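Local coordinates for probable adhesion protein (Pseudomonas aeruginosa, PDB 6R5S) that binds divalent metal ions such as iron(II) and manganese(II) and is probably the periplasmic solute-binding component of a metal-uptake system, at residues A[224-229]-A[248-253]; A[109-114]-A[175-180]; A[11-16]-A[64-69]; A[48-53]-A[74-79]. All coordinates share one frame; numbering follows the deposited sequence.

Interaction 1: A[224-229]-A[248-253]; sequences FSEIDF and LSHISY. With FE2 (Fe (II) ion), chain C.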
loop_
_atom_site.group_PDB
_atom_site.type_symbol
_atom_site.label_atom_id
_atom_site.label_comp_id
_atom_site.label_asym_id
_atom_site.label_seq_id
_atom_site.Cartn_x
_atom_site.Cartn_y
_atom_site.Cartn_z
ATOM N N PHE A 224 -7.028 6.718 -11.498
ATOM C CA PHE A 224 -6.546 5.428 -11.013
ATOM C C PHE A 224 -7.555 4.736 -10.087
ATOM O O PHE A 224 -7.646 5.061 -8.898
ATOM C CB PHE A 224 -5.161 5.527 -10.380
ATOM C CG PHE A 224 -4.054 5.930 -11.320
ATOM C CD1 PHE A 224 -3.488 5.005 -12.196
ATOM C CD2 PHE A 224 -3.535 7.225 -11.295
ATOM C CE1 PHE A 224 -2.451 5.377 -13.052
ATOM C CE2 PHE A 224 -2.472 7.585 -12.131
ATOM C CZ PHE A 224 -1.935 6.656 -13.001
ATOM N N SER A 225 -8.319 3.788 -10.664
ATOM C CA SER A 225 -9.314 2.991 -9.953
ATOM C C SER A 225 -8.684 1.748 -9.248
ATOM O O SER A 225 -7.472 1.513 -9.347
ATOM C CB SER A 225 -10.467 2.596 -10.884
ATOM O OG SER A 225 -10.080 1.638 -11.854
ATOM N N GLU A 226 -9.524 0.966 -8.530
ATOM C CA GLU A 226 -9.127 -0.217 -7.770
ATOM C C GLU A 226 -9.272 -1.560 -8.502
ATOM O O GLU A 226 -10.355 -1.917 -8.959
ATOM C CB GLU A 226 -9.890 -0.263 -6.438
ATOM C CG GLU A 226 -9.232 0.517 -5.314
ATOM C CD GLU A 226 -7.812 0.160 -4.914
ATOM O OE1 GLU A 226 -7.423 -1.034 -4.955
ATOM O OE2 GLU A 226 -7.089 1.106 -4.538
ATOM N N ILE A 227 -8.179 -2.325 -8.541
ATOM C CA ILE A 227 -8.106 -3.667 -9.117
ATOM C C ILE A 227 -8.752 -4.648 -8.132
ATOM O O ILE A 227 -9.607 -5.441 -8.537
ATOM C CB ILE A 227 -6.616 -4.066 -9.387
ATOM C CG1 ILE A 227 -6.069 -3.378 -10.628
ATOM C CG2 ILE A 227 -6.456 -5.590 -9.518
ATOM C CD1 ILE A 227 -4.600 -3.532 -10.886
ATOM N N ASP A 228 -8.304 -4.604 -6.845
ATOM C CA ASP A 228 -8.662 -5.500 -5.740
ATOM C C ASP A 228 -10.159 -5.561 -5.434
ATOM O O ASP A 228 -10.781 -6.609 -5.676
ATOM C CB ASP A 228 -7.856 -5.154 -4.477
ATOM C CG ASP A 228 -6.347 -5.278 -4.592
ATOM O OD1 ASP A 228 -5.866 -5.928 -5.556
ATOM O OD2 ASP A 228 -5.647 -4.749 -3.710
ATOM N N PHE A 229 -10.733 -4.464 -4.896
ATOM C CA PHE A 229 -12.171 -4.394 -4.589
ATOM C C PHE A 229 -12.773 -3.200 -5.348
ATOM O O PHE A 229 -12.805 -2.082 -4.828
ATOM C CB PHE A 229 -12.444 -4.396 -3.065
ATOM C CG PHE A 229 -11.787 -5.549 -2.323
ATOM C CD1 PHE A 229 -12.429 -6.775 -2.195
ATOM C CD2 PHE A 229 -10.531 -5.402 -1.747
ATOM C CE1 PHE A 229 -11.823 -7.836 -1.518
ATOM C CE2 PHE A 229 -9.928 -6.463 -1.062
ATOM C CZ PHE A 229 -10.574 -7.677 -0.960
ATOM N N LEU A 248 -5.058 0.304 -10.262
ATOM C CA LEU A 248 -3.904 0.054 -9.416
ATOM C C LEU A 248 -4.258 -0.909 -8.309
ATOM O O LEU A 248 -5.438 -1.142 -8.038
ATOM C CB LEU A 248 -3.310 1.370 -8.878
ATOM C CG LEU A 248 -2.562 2.262 -9.890
ATOM C CD1 LEU A 248 -2.135 3.535 -9.271
ATOM C CD2 LEU A 248 -1.353 1.581 -10.411
ATOM N N SER A 249 -3.235 -1.543 -7.717
ATOM C CA SER A 249 -3.454 -2.521 -6.669
ATOM C C SER A 249 -3.034 -2.000 -5.315
ATOM O O SER A 249 -1.898 -1.550 -5.135
ATOM C CB SER A 249 -2.725 -3.819 -6.983
ATOM O OG SER A 249 -2.822 -4.697 -5.877
ATOM N N HIS A 250 -3.952 -2.114 -4.345
ATOM C CA HIS A 250 -3.737 -1.755 -2.947
ATOM C C HIS A 250 -2.873 -2.863 -2.283
ATOM O O HIS A 250 -2.333 -2.635 -1.205
ATOM C CB HIS A 250 -5.119 -1.650 -2.274
ATOM C CG HIS A 250 -5.161 -0.956 -0.945
ATOM N ND1 HIS A 250 -4.455 -1.427 0.146
ATOM C CD2 HIS A 250 -5.923 0.084 -0.547
ATOM C CE1 HIS A 250 -4.784 -0.648 1.159
ATOM N NE2 HIS A 250 -5.668 0.272 0.794
ATOM N N ILE A 251 -2.722 -4.052 -2.940
ATOM C CA ILE A 251 -1.978 -5.248 -2.462
ATOM C C ILE A 251 -2.702 -5.736 -1.202
ATOM O O ILE A 251 -2.184 -5.599 -0.100
ATOM C CB ILE A 251 -0.417 -5.020 -2.298
ATOM C CG1 ILE A 251 0.179 -4.215 -3.500
ATOM C CG2 ILE A 251 0.325 -6.352 -2.081
ATOM C CD1 ILE A 251 1.589 -3.784 -3.418
ATOM N N SER A 252 -3.967 -6.177 -1.371
ATOM C CA SER A 252 -4.861 -6.596 -0.281
ATOM C C SER A 252 -5.789 -7.762 -0.644
ATOM O O SER A 252 -6.519 -8.253 0.223
ATOM C CB SER A 252 -5.690 -5.410 0.204
ATOM O OG SER A 252 -6.634 -4.962 -0.758
ATOM N N TYR A 253 -5.760 -8.210 -1.911
ATOM C CA TYR A 253 -6.642 -9.270 -2.413
ATOM C C TYR A 253 -5.977 -10.644 -2.504
ATOM O O TYR A 253 -4.832 -10.761 -2.943
ATOM C CB TYR A 253 -7.207 -8.853 -3.784
ATOM C CG TYR A 253 -8.274 -9.756 -4.362
ATOM C CD1 TYR A 253 -9.624 -9.515 -4.124
ATOM C CD2 TYR A 253 -7.941 -10.792 -5.233
ATOM C CE1 TYR A 253 -10.614 -10.309 -4.701
ATOM C CE2 TYR A 253 -8.922 -11.588 -5.821
ATOM C CZ TYR A 253 -10.258 -11.344 -5.551
ATOM O OH TYR A 253 -11.231 -12.133 -6.125
HETATM FE FE FE2 C . -6.682 1.713 2.221
#
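The ring of Phe229 receives the edge of Tyr253 on one face, a T-shaped pair with planes 63° apart and CZ of Phe229 3.8 Å from CD1 of Tyr253; Ser252 OG lies at the rim of the Phe229 ring, in its plane. Both rings stand past the C-terminal ends of neighbouring parallel strands 222-226 and 244-248, where loops of this alpha/beta lobe supply part of the metal site between the two lobes. Leu248 ends the parallel pairing: its N donates to Ser225 O (2.9 Å) and its O accepts from Ile227 N (3.0 Å), while CD1 packs obliquely on the Phe224 ring. Asp228 sets its CG beside the backbone N (chi1 -61°), which brings the carboxylate into loop 249-252. Asp228 OD2 takes a bond from Ser252 OG at 3.1 Å, above the carboxylate plane, and weak ones from the N atoms of His250 and Ser252. An acidic residue thus steadies the loop of His250, whose NE2 binds iron(II) at 2.3 Å. Ser249 OG accepts from Ile251 N at 3.0 Å, an ST turn.

Interaction 2: A[109-114]-A[175-180]; sequences NPHTFL and TIHGAY. With FE2 (Fe (II) ion), chain C.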
loop_
_atom_site.group_PDB
_atom_site.type_symbol
_atom_site.label_atom_id
_atom_site.label_comp_id
_atom_site.label_asym_id
_atom_site.label_seq_id
_atom_site.Cartn_x
_atom_site.Cartn_y
_atom_site.Cartn_z
ATOM N N ASN A 109 -2.177 9.903 5.892
ATOM C CA ASN A 109 -2.376 8.887 4.871
ATOM C C ASN A 109 -1.583 7.596 5.350
ATOM O O ASN A 109 -0.351 7.646 5.521
ATOM C CB ASN A 109 -1.931 9.400 3.490
ATOM C CG ASN A 109 -2.275 8.517 2.301
ATOM O OD1 ASN A 109 -2.400 8.981 1.160
ATOM N ND2 ASN A 109 -2.413 7.223 2.515
ATOM N N PRO A 110 -2.295 6.472 5.646
ATOM C CA PRO A 110 -1.606 5.285 6.169
ATOM C C PRO A 110 -0.981 4.361 5.129
ATOM O O PRO A 110 -0.406 3.348 5.508
ATOM C CB PRO A 110 -2.723 4.567 6.932
ATOM C CG PRO A 110 -3.968 4.896 6.174
ATOM C CD PRO A 110 -3.762 6.250 5.572
ATOM N N HIS A 111 -1.078 4.704 3.830
ATOM C CA HIS A 111 -0.608 3.868 2.723
ATOM C C HIS A 111 0.861 4.049 2.361
ATOM O O HIS A 111 1.204 4.147 1.172
ATOM C CB HIS A 111 -1.496 4.067 1.488
ATOM C CG HIS A 111 -2.958 3.869 1.739
ATOM N ND1 HIS A 111 -3.764 4.916 2.125
ATOM C CD2 HIS A 111 -3.716 2.763 1.610
ATOM C CE1 HIS A 111 -4.983 4.427 2.210
ATOM N NE2 HIS A 111 -5.005 3.132 1.907
ATOM N N THR A 112 1.734 4.009 3.390
ATOM C CA THR A 112 3.209 4.108 3.262
ATOM C C THR A 112 3.750 2.918 2.483
ATOM O O THR A 112 4.585 3.104 1.626
ATOM C CB THR A 112 3.866 4.177 4.642
ATOM O OG1 THR A 112 3.327 3.122 5.443
ATOM C CG2 THR A 112 3.660 5.516 5.334
ATOM N N PHE A 113 3.193 1.717 2.713
ATOM C CA PHE A 113 3.526 0.482 2.001
ATOM C C PHE A 113 3.358 0.543 0.461
ATOM O O PHE A 113 3.923 -0.310 -0.225
ATOM C CB PHE A 113 2.759 -0.722 2.562
ATOM C CG PHE A 113 1.272 -0.524 2.707
ATOM C CD1 PHE A 113 0.413 -0.813 1.656
ATOM C CD2 PHE A 113 0.722 -0.123 3.920
ATOM C CE1 PHE A 113 -0.960 -0.637 1.794
ATOM C CE2 PHE A 113 -0.652 0.046 4.058
ATOM C CZ PHE A 113 -1.484 -0.218 2.996
ATOM N N LEU A 114 2.618 1.531 -0.096
ATOM C CA LEU A 114 2.527 1.614 -1.560
ATOM C C LEU A 114 3.550 2.636 -2.104
ATOM O O LEU A 114 3.247 3.391 -3.020
ATOM C CB LEU A 114 1.096 1.825 -2.090
ATOM C CG LEU A 114 0.033 0.844 -1.577
ATOM C CD1 LEU A 114 -1.352 1.339 -1.850
ATOM C CD2 LEU A 114 0.230 -0.580 -2.106
ATOM N N THR A 175 -7.559 9.717 -8.140
ATOM C CA THR A 175 -7.678 8.328 -7.692
ATOM C C THR A 175 -8.986 8.176 -6.934
ATOM O O THR A 175 -9.461 9.149 -6.341
ATOM C CB THR A 175 -6.422 7.855 -6.897
ATOM O OG1 THR A 175 -6.292 8.565 -5.676
ATOM C CG2 THR A 175 -5.121 8.021 -7.661
ATOM N N ILE A 176 -9.589 6.975 -6.979
ATOM C CA ILE A 176 -10.815 6.651 -6.250
ATOM C C ILE A 176 -10.441 6.541 -4.756
ATOM O O ILE A 176 -10.898 7.336 -3.946
ATOM C CB ILE A 176 -11.419 5.335 -6.815
ATOM C CG1 ILE A 176 -11.758 5.453 -8.327
ATOM C CG2 ILE A 176 -12.595 4.815 -5.994
ATOM C CD1 ILE A 176 -12.680 6.575 -8.758
ATOM N N HIS A 177 -9.546 5.603 -4.429
ATOM C CA HIS A 177 -9.015 5.357 -3.084
ATOM C C HIS A 177 -7.812 6.296 -2.821
ATOM O O HIS A 177 -6.992 6.503 -3.710
ATOM C CB HIS A 177 -8.575 3.869 -3.001
ATOM C CG HIS A 177 -8.507 3.323 -1.613
ATOM N ND1 HIS A 177 -9.639 2.944 -0.937
ATOM C CD2 HIS A 177 -7.431 3.076 -0.831
ATOM C CE1 HIS A 177 -9.224 2.518 0.247
ATOM N NE2 HIS A 177 -7.905 2.566 0.350
ATOM N N GLY A 178 -7.688 6.816 -1.607
ATOM C CA GLY A 178 -6.573 7.688 -1.240
ATOM C C GLY A 178 -5.330 6.914 -0.845
ATOM O O GLY A 178 -4.749 7.155 0.219
ATOM N N ALA A 179 -4.894 6.001 -1.724
ATOM C CA ALA A 179 -3.763 5.118 -1.488
ATOM C C ALA A 179 -2.483 5.367 -2.302
ATOM O O ALA A 179 -1.481 4.692 -2.020
ATOM C CB ALA A 179 -4.218 3.684 -1.731
ATOM N N TYR A 180 -2.492 6.265 -3.314
ATOM C CA TYR A 180 -1.361 6.343 -4.225
ATOM C C TYR A 180 -0.506 7.609 -4.134
ATOM O O TYR A 180 0.453 7.749 -4.910
ATOM C CB TYR A 180 -1.868 6.080 -5.650
ATOM C CG TYR A 180 -2.622 4.764 -5.685
ATOM C CD1 TYR A 180 -1.948 3.550 -5.531
ATOM C CD2 TYR A 180 -4.016 4.738 -5.700
ATOM C CE1 TYR A 180 -2.638 2.346 -5.444
ATOM C CE2 TYR A 180 -4.717 3.538 -5.608
ATOM C CZ TYR A 180 -4.023 2.344 -5.486
ATOM O OH TYR A 180 -4.683 1.143 -5.450
HETATM FE FE FE2 C . -6.682 1.713 2.221
#
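His111 and His177 meet at the iron(II) ion, which His111 NE2 binds at 2.2 Å and His177 NE2 at 2.4 Å. The two imidazoles cross at about a right angle, with planes 82° apart, and each presents its nitrogen to the metal rather than to the other ring. His41, His66, His199 and His250 supply the other four nitrogens. In the next layer, the CB of Ala179 sits over one face of the His111 ring, 3.6 Å from its centroid and 17° off the normal, a CH-pi contact. The same methyl lies over the centre of the Tyr180 ring and at the edge of His177, so a residue as small as alanine suits a place among three flat groups. Leu114 CD1 extends this apolar backing, 3.7 Å from Ala179 CB and 3.9 Å from Tyr180 CE1. Farther out, Thr175 OG1 donates to His177 O at 2.9 Å, tying down the turn that carries this ligand, and Tyr180 OH bonds to Glu226. Gly178 and His111 each centre an inverse gamma turn. Each NE2 gives its lone pair to the metal, so the protein offers six imidazole nitrogens and no carboxylate ligand; both iron(II) and manganese(II) are seen bound here.

Interaction 3: A[11-16]-A[64-69]; sequences ITLHPY and VGHDDF. With FE2 (Fe (II) ion), chain C.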
loop_
_atom_site.group_PDB
_atom_site.type_symbol
_atom_site.label_atom_id
_atom_site.label_comp_id
_atom_site.label_asym_id
_atom_site.label_seq_id
_atom_site.Cartn_x
_atom_site.Cartn_y
_atom_site.Cartn_z
ATOM N N ILE A 11 1.123 -10.458 11.451
ATOM C CA ILE A 11 1.052 -9.403 10.425
ATOM C C ILE A 11 -0.429 -9.017 10.197
ATOM O O ILE A 11 -1.311 -9.846 10.403
ATOM C CB ILE A 11 1.838 -9.755 9.115
ATOM C CG1 ILE A 11 1.293 -11.019 8.396
ATOM C CG2 ILE A 11 3.343 -9.868 9.376
ATOM C CD1 ILE A 11 0.241 -10.701 7.293
ATOM N N THR A 12 -0.701 -7.778 9.803
ATOM C CA THR A 12 -2.078 -7.303 9.637
ATOM C C THR A 12 -2.499 -7.163 8.174
ATOM O O THR A 12 -3.618 -7.534 7.820
ATOM C CB THR A 12 -2.281 -6.001 10.430
ATOM O OG1 THR A 12 -1.513 -4.942 9.854
ATOM C CG2 THR A 12 -1.898 -6.153 11.889
ATOM N N LEU A 13 -1.612 -6.631 7.333
ATOM C CA LEU A 13 -1.873 -6.416 5.912
ATOM C C LEU A 13 -0.958 -7.264 5.033
ATOM O O LEU A 13 0.061 -7.767 5.511
ATOM C CB LEU A 13 -1.785 -4.907 5.548
ATOM C CG LEU A 13 -2.545 -3.915 6.463
ATOM C CD1 LEU A 13 -2.164 -2.488 6.150
ATOM C CD2 LEU A 13 -4.051 -4.092 6.370
ATOM N N HIS A 14 -1.345 -7.450 3.757
ATOM C CA HIS A 14 -0.618 -8.261 2.776
ATOM C C HIS A 14 0.846 -7.817 2.553
ATOM O O HIS A 14 1.696 -8.714 2.589
ATOM C CB HIS A 14 -1.373 -8.359 1.439
ATOM C CG HIS A 14 -2.499 -9.353 1.410
ATOM N ND1 HIS A 14 -3.740 -9.049 1.934
ATOM C CD2 HIS A 14 -2.557 -10.574 0.836
ATOM C CE1 HIS A 14 -4.496 -10.110 1.702
ATOM N NE2 HIS A 14 -3.828 -11.045 1.037
ATOM N N PRO A 15 1.196 -6.500 2.362
ATOM C CA PRO A 15 2.619 -6.131 2.159
ATOM C C PRO A 15 3.532 -6.468 3.329
ATOM O O PRO A 15 4.727 -6.710 3.132
ATOM C CB PRO A 15 2.581 -4.605 1.961
ATOM C CG PRO A 15 1.215 -4.284 1.655
ATOM C CD PRO A 15 0.337 -5.300 2.297
ATOM N N TYR A 16 2.979 -6.459 4.547
ATOM C CA TYR A 16 3.732 -6.758 5.756
ATOM C C TYR A 16 4.099 -8.253 5.820
ATOM O O TYR A 16 5.156 -8.602 6.368
ATOM C CB TYR A 16 2.986 -6.230 6.998
ATOM C CG TYR A 16 2.919 -4.717 6.993
ATOM C CD1 TYR A 16 3.984 -3.947 7.461
ATOM C CD2 TYR A 16 1.834 -4.051 6.429
ATOM C CE1 TYR A 16 3.944 -2.552 7.421
ATOM C CE2 TYR A 16 1.787 -2.657 6.374
ATOM C CZ TYR A 16 2.841 -1.910 6.875
ATOM O OH TYR A 16 2.783 -0.539 6.812
ATOM N N VAL A 64 -0.307 3.597 11.667
ATOM C CA VAL A 64 -0.563 4.978 11.217
ATOM C C VAL A 64 -1.980 5.125 10.586
ATOM O O VAL A 64 -2.285 6.155 9.959
ATOM C CB VAL A 64 0.573 5.581 10.336
ATOM C CG1 VAL A 64 1.871 5.671 11.127
ATOM C CG2 VAL A 64 0.793 4.795 9.047
ATOM N N GLY A 65 -2.849 4.143 10.864
ATOM C CA GLY A 65 -4.247 4.178 10.459
ATOM C C GLY A 65 -4.748 3.105 9.522
ATOM O O GLY A 65 -5.897 3.185 9.072
ATOM N N HIS A 66 -3.923 2.097 9.216
ATOM C CA HIS A 66 -4.386 1.039 8.326
ATOM C C HIS A 66 -4.540 -0.326 9.025
ATOM O O HIS A 66 -4.771 -1.334 8.356
ATOM C CB HIS A 66 -3.550 0.928 7.051
ATOM C CG HIS A 66 -4.395 0.696 5.841
ATOM N ND1 HIS A 66 -5.306 -0.343 5.785
ATOM C CD2 HIS A 66 -4.433 1.380 4.678
ATOM C CE1 HIS A 66 -5.863 -0.257 4.595
ATOM N NE2 HIS A 66 -5.375 0.777 3.899
ATOM N N ASP A 67 -4.473 -0.353 10.366
ATOM C CA ASP A 67 -4.693 -1.584 11.130
ATOM C C ASP A 67 -5.180 -1.288 12.553
ATOM O O ASP A 67 -4.698 -1.892 13.517
ATOM C CB ASP A 67 -3.483 -2.538 11.097
ATOM C CG ASP A 67 -2.146 -1.938 11.465
ATOM O OD1 ASP A 67 -2.121 -0.784 11.971
ATOM O OD2 ASP A 67 -1.123 -2.616 11.252
ATOM N N ASP A 68 -6.172 -0.367 12.673
ATOM C CA ASP A 68 -6.743 -0.004 13.968
ATOM C C ASP A 68 -7.416 -1.226 14.579
ATOM O O ASP A 68 -7.311 -1.420 15.790
ATOM C CB ASP A 68 -7.694 1.204 13.855
ATOM C CG ASP A 68 -7.059 2.501 13.339
ATOM O OD1 ASP A 68 -5.871 2.768 13.671
ATOM O OD2 ASP A 68 -7.752 3.259 12.622
ATOM N N PHE A 69 -8.014 -2.104 13.718
ATOM C CA PHE A 69 -8.674 -3.368 14.089
ATOM C C PHE A 69 -7.742 -4.279 14.894
ATOM O O PHE A 69 -8.206 -4.974 15.799
ATOM C CB PHE A 69 -9.213 -4.115 12.844
ATOM C CG PHE A 69 -8.200 -4.444 11.774
ATOM C CD1 PHE A 69 -7.486 -5.636 11.812
ATOM C CD2 PHE A 69 -7.996 -3.588 10.698
ATOM C CE1 PHE A 69 -6.539 -5.935 10.825
ATOM C CE2 PHE A 69 -7.070 -3.902 9.695
ATOM C CZ PHE A 69 -6.345 -5.074 9.770
HETATM FE FE FE2 C . -6.682 1.713 2.221
#
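Thr12 and Asp67 bring their alpha carbons to 6.5 Å where two loops, each leaving the C-terminal end of a strand, turn into helices 14-24 and 68-75. These are two strand-loop-helix units whose strands, 7-11 and 58-61, are neighbours in a parallel alpha/beta sheet. Thr12 OG1 donates to Asp67 OD2 at 2.7 Å, using the anti lone pair of that oxygen. Asp67 occupies the N-cap position of its helix, yet its carboxylate makes no capping bond: with CG placed between the backbone N and the carbonyl carbon (chi1 52°), it serves its own loop, where OD2 also accepts from Asn62 N and OD1 from Gly63 N. Three donors therefore satisfy a buried acid, which suits aspartate with its short reach. Leu13, beside Thr12, crosses His66 at about a right angle; its CD1 lies 3.8 Å from His66 CB and CD2 3.5 Å from His66 O. This branched apolar side chain packs beside the stem of a ligand whose NE2 binds iron(II) at 2.3 Å. Phe69 approaches with the rim of its ring, CZ standing 4.2 Å from both Leu13 CD2 and Thr12 O.

Interaction 4: A[48-53]-A[74-79]; sequences EDIKRI and IASSEK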
loop_
_atom_site.group_PDB
_atom_site.type_symbol
_atom_site.label_atom_id
_atom_site.label_comp_id
_atom_site.label_asym_id
_atom_site.label_seq_id
_atom_site.Cartn_x
_atom_site.Cartn_y
_atom_site.Cartn_z
ATOM N N GLU A 48 -12.155 -16.171 16.784
ATOM C CA GLU A 48 -11.049 -17.065 16.382
ATOM C C GLU A 48 -9.751 -16.305 16.070
ATOM O O GLU A 48 -8.663 -16.798 16.367
ATOM C CB GLU A 48 -11.470 -17.962 15.186
ATOM C CG GLU A 48 -10.443 -19.008 14.734
ATOM C CD GLU A 48 -9.809 -19.905 15.792
ATOM O OE1 GLU A 48 -10.550 -20.663 16.462
ATOM O OE2 GLU A 48 -8.564 -19.854 15.941
ATOM N N ASP A 49 -9.876 -15.112 15.472
ATOM C CA ASP A 49 -8.744 -14.267 15.087
ATOM C C ASP A 49 -8.039 -13.636 16.311
ATOM O O ASP A 49 -6.804 -13.536 16.327
ATOM C CB ASP A 49 -9.192 -13.210 14.054
ATOM C CG ASP A 49 -9.952 -13.737 12.838
ATOM O OD1 ASP A 49 -9.876 -14.950 12.567
ATOM O OD2 ASP A 49 -10.612 -12.926 12.150
ATOM N N ILE A 50 -8.832 -13.256 17.343
ATOM C CA ILE A 50 -8.360 -12.665 18.604
ATOM C C ILE A 50 -7.610 -13.711 19.446
ATOM O O ILE A 50 -6.586 -13.385 20.063
ATOM C CB ILE A 50 -9.530 -11.983 19.364
ATOM C CG1 ILE A 50 -10.062 -10.778 18.562
ATOM C CG2 ILE A 50 -9.119 -11.560 20.787
ATOM C CD1 ILE A 50 -11.495 -10.335 18.871
ATOM N N LYS A 51 -8.118 -14.973 19.442
ATOM C CA LYS A 51 -7.520 -16.120 20.121
ATOM C C LYS A 51 -6.112 -16.371 19.551
ATOM O O LYS A 51 -5.185 -16.521 20.337
ATOM C CB LYS A 51 -8.425 -17.358 20.013
ATOM C CG LYS A 51 -7.906 -18.604 20.738
ATOM C CD LYS A 51 -8.644 -18.898 22.066
ATOM C CE LYS A 51 -8.122 -20.129 22.781
ATOM N NZ LYS A 51 -8.817 -20.367 24.078
ATOM N N ARG A 52 -5.934 -16.311 18.210
ATOM C CA ARG A 52 -4.628 -16.493 17.554
ATOM C C ARG A 52 -3.485 -15.681 18.163
ATOM O O ARG A 52 -2.374 -16.207 18.263
ATOM C CB ARG A 52 -4.692 -16.236 16.044
ATOM C CG ARG A 52 -4.959 -17.518 15.258
ATOM C CD ARG A 52 -4.556 -17.458 13.792
ATOM N NE ARG A 52 -5.280 -16.426 13.046
ATOM C CZ ARG A 52 -6.524 -16.551 12.588
ATOM N NH1 ARG A 52 -7.213 -17.669 12.806
ATOM N NH2 ARG A 52 -7.095 -15.557 11.920
ATOM N N ILE A 53 -3.750 -14.414 18.587
ATOM C CA ILE A 53 -2.737 -13.526 19.194
ATOM C C ILE A 53 -2.036 -14.223 20.390
ATOM O O ILE A 53 -0.823 -14.084 20.541
ATOM C CB ILE A 53 -3.300 -12.105 19.524
ATOM C CG1 ILE A 53 -3.726 -11.379 18.214
ATOM C CG2 ILE A 53 -2.268 -11.252 20.306
ATOM C CD1 ILE A 53 -4.647 -10.209 18.354
ATOM N N ILE A 74 -5.796 -6.780 19.840
ATOM C CA ILE A 74 -4.718 -7.062 20.789
ATOM C C ILE A 74 -5.212 -6.803 22.239
ATOM O O ILE A 74 -4.979 -7.626 23.124
ATOM C CB ILE A 74 -3.418 -6.302 20.413
ATOM C CG1 ILE A 74 -2.707 -7.038 19.247
ATOM C CG2 ILE A 74 -2.484 -6.130 21.642
ATOM C CD1 ILE A 74 -1.743 -6.245 18.410
ATOM N N ALA A 75 -5.933 -5.682 22.452
ATOM C CA ALA A 75 -6.494 -5.255 23.746
ATOM C C ALA A 75 -7.499 -6.256 24.372
ATOM O O ALA A 75 -7.714 -6.228 25.585
ATOM C CB ALA A 75 -7.133 -3.878 23.605
ATOM N N SER A 76 -8.105 -7.126 23.537
ATOM C CA SER A 76 -9.088 -8.154 23.920
ATOM C C SER A 76 -8.457 -9.563 23.955
ATOM O O SER A 76 -9.114 -10.532 24.346
ATOM C CB SER A 76 -10.271 -8.131 22.956
ATOM O OG SER A 76 -9.873 -7.675 21.671
ATOM N N SER A 77 -7.174 -9.659 23.546
ATOM C CA SER A 77 -6.402 -10.897 23.506
ATOM C C SER A 77 -5.863 -11.349 24.886
ATOM O O SER A 77 -5.901 -10.582 25.861
ATOM C CB SER A 77 -5.280 -10.776 22.477
ATOM O OG SER A 77 -4.010 -11.075 23.032
ATOM N N GLU A 78 -5.349 -12.612 24.931
ATOM C CA GLU A 78 -4.743 -13.293 26.097
ATOM C C GLU A 78 -3.356 -12.712 26.405
ATOM O O GLU A 78 -2.797 -12.998 27.472
ATOM C CB GLU A 78 -4.634 -14.818 25.846
ATOM C CG GLU A 78 -5.971 -15.550 25.859
ATOM C CD GLU A 78 -5.941 -17.026 25.505
ATOM O OE1 GLU A 78 -6.455 -17.843 26.305
ATOM O OE2 GLU A 78 -5.416 -17.367 24.421
ATOM N N LYS A 79 -2.807 -11.920 25.425
ATOM C CA LYS A 79 -1.541 -11.184 25.432
ATOM C C LYS A 79 -1.841 -9.674 25.156
ATOM O O LYS A 79 -1.471 -9.164 24.097
ATOM C CB LYS A 79 -0.575 -11.747 24.364
ATOM C CG LYS A 79 -0.048 -13.155 24.618
ATOM C CD LYS A 79 1.211 -13.449 23.792
ATOM C CE LYS A 79 2.228 -14.304 24.521
ATOM N NZ LYS A 79 1.974 -15.755 24.337
#
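Ser77 OG, which rests against the CG2 methyl of Ile53, accepts a bond from Lys79 N at 2.8 Å with an N-H...O angle of 158°. This ST turn shapes the chain just after helix 68-75, and serine suits it because its short hydroxyl can reach the backbone two residues on. Ile53 carries most of the apolar contact, and its two branches part company. CG2 is anti to the backbone N and goes to Ser77, while CG1, beside that N (chi1 -64°), leads CD1 to within 3.8 Å of Ile74 CG1; the two isoleucines cross at about a right angle. Ile50, a turn earlier, lays CG2 3.7 Å from Ser76 O, and Ser76 OG bonds back to Arg72 O. Toward the surface, long charged chains suit the solvent: Lys51 NZ and Glu78 OE1 stand 4.1 Å apart, beyond salt-bridge range. Lys79 passes its CD 3.9 Å from Ile53 O and gives NZ to Gly54 O. The contact, its centre about 25 Å from the centre of the chain, joins the C-terminal ends of helices 47-52 and 68-75, with Met73 of the latter touching Ile50 and Ile53, and Ile82, before strand 84-86, touching Ile53 and Ile74.

From the N terminus, segment 11-16 comes first and waits for 64-69, closing interaction 3 over a loop that contains the rest of helix 14-24, strand 28-32, helix 47-52 and strand 58-61. Segment 48-53 lies inside that loop but pairs with 74-79 beyond it, so interactions 3 and 4 cross and share helix 68-75. Both belong to the lobe built on the first parallel sheet. Interaction 2 follows in series and spans the long helices 116-133 and 138-160, joining a loop after strand 84-86 to one after strand 173-175 of the second sheet. Interaction 1 then closes the loop through helix 234-241 between adjacent strands 222-226 and 244-248. Interactions 1, 2 and 3 converge on the one iron, whereas interaction 4 lies away from it.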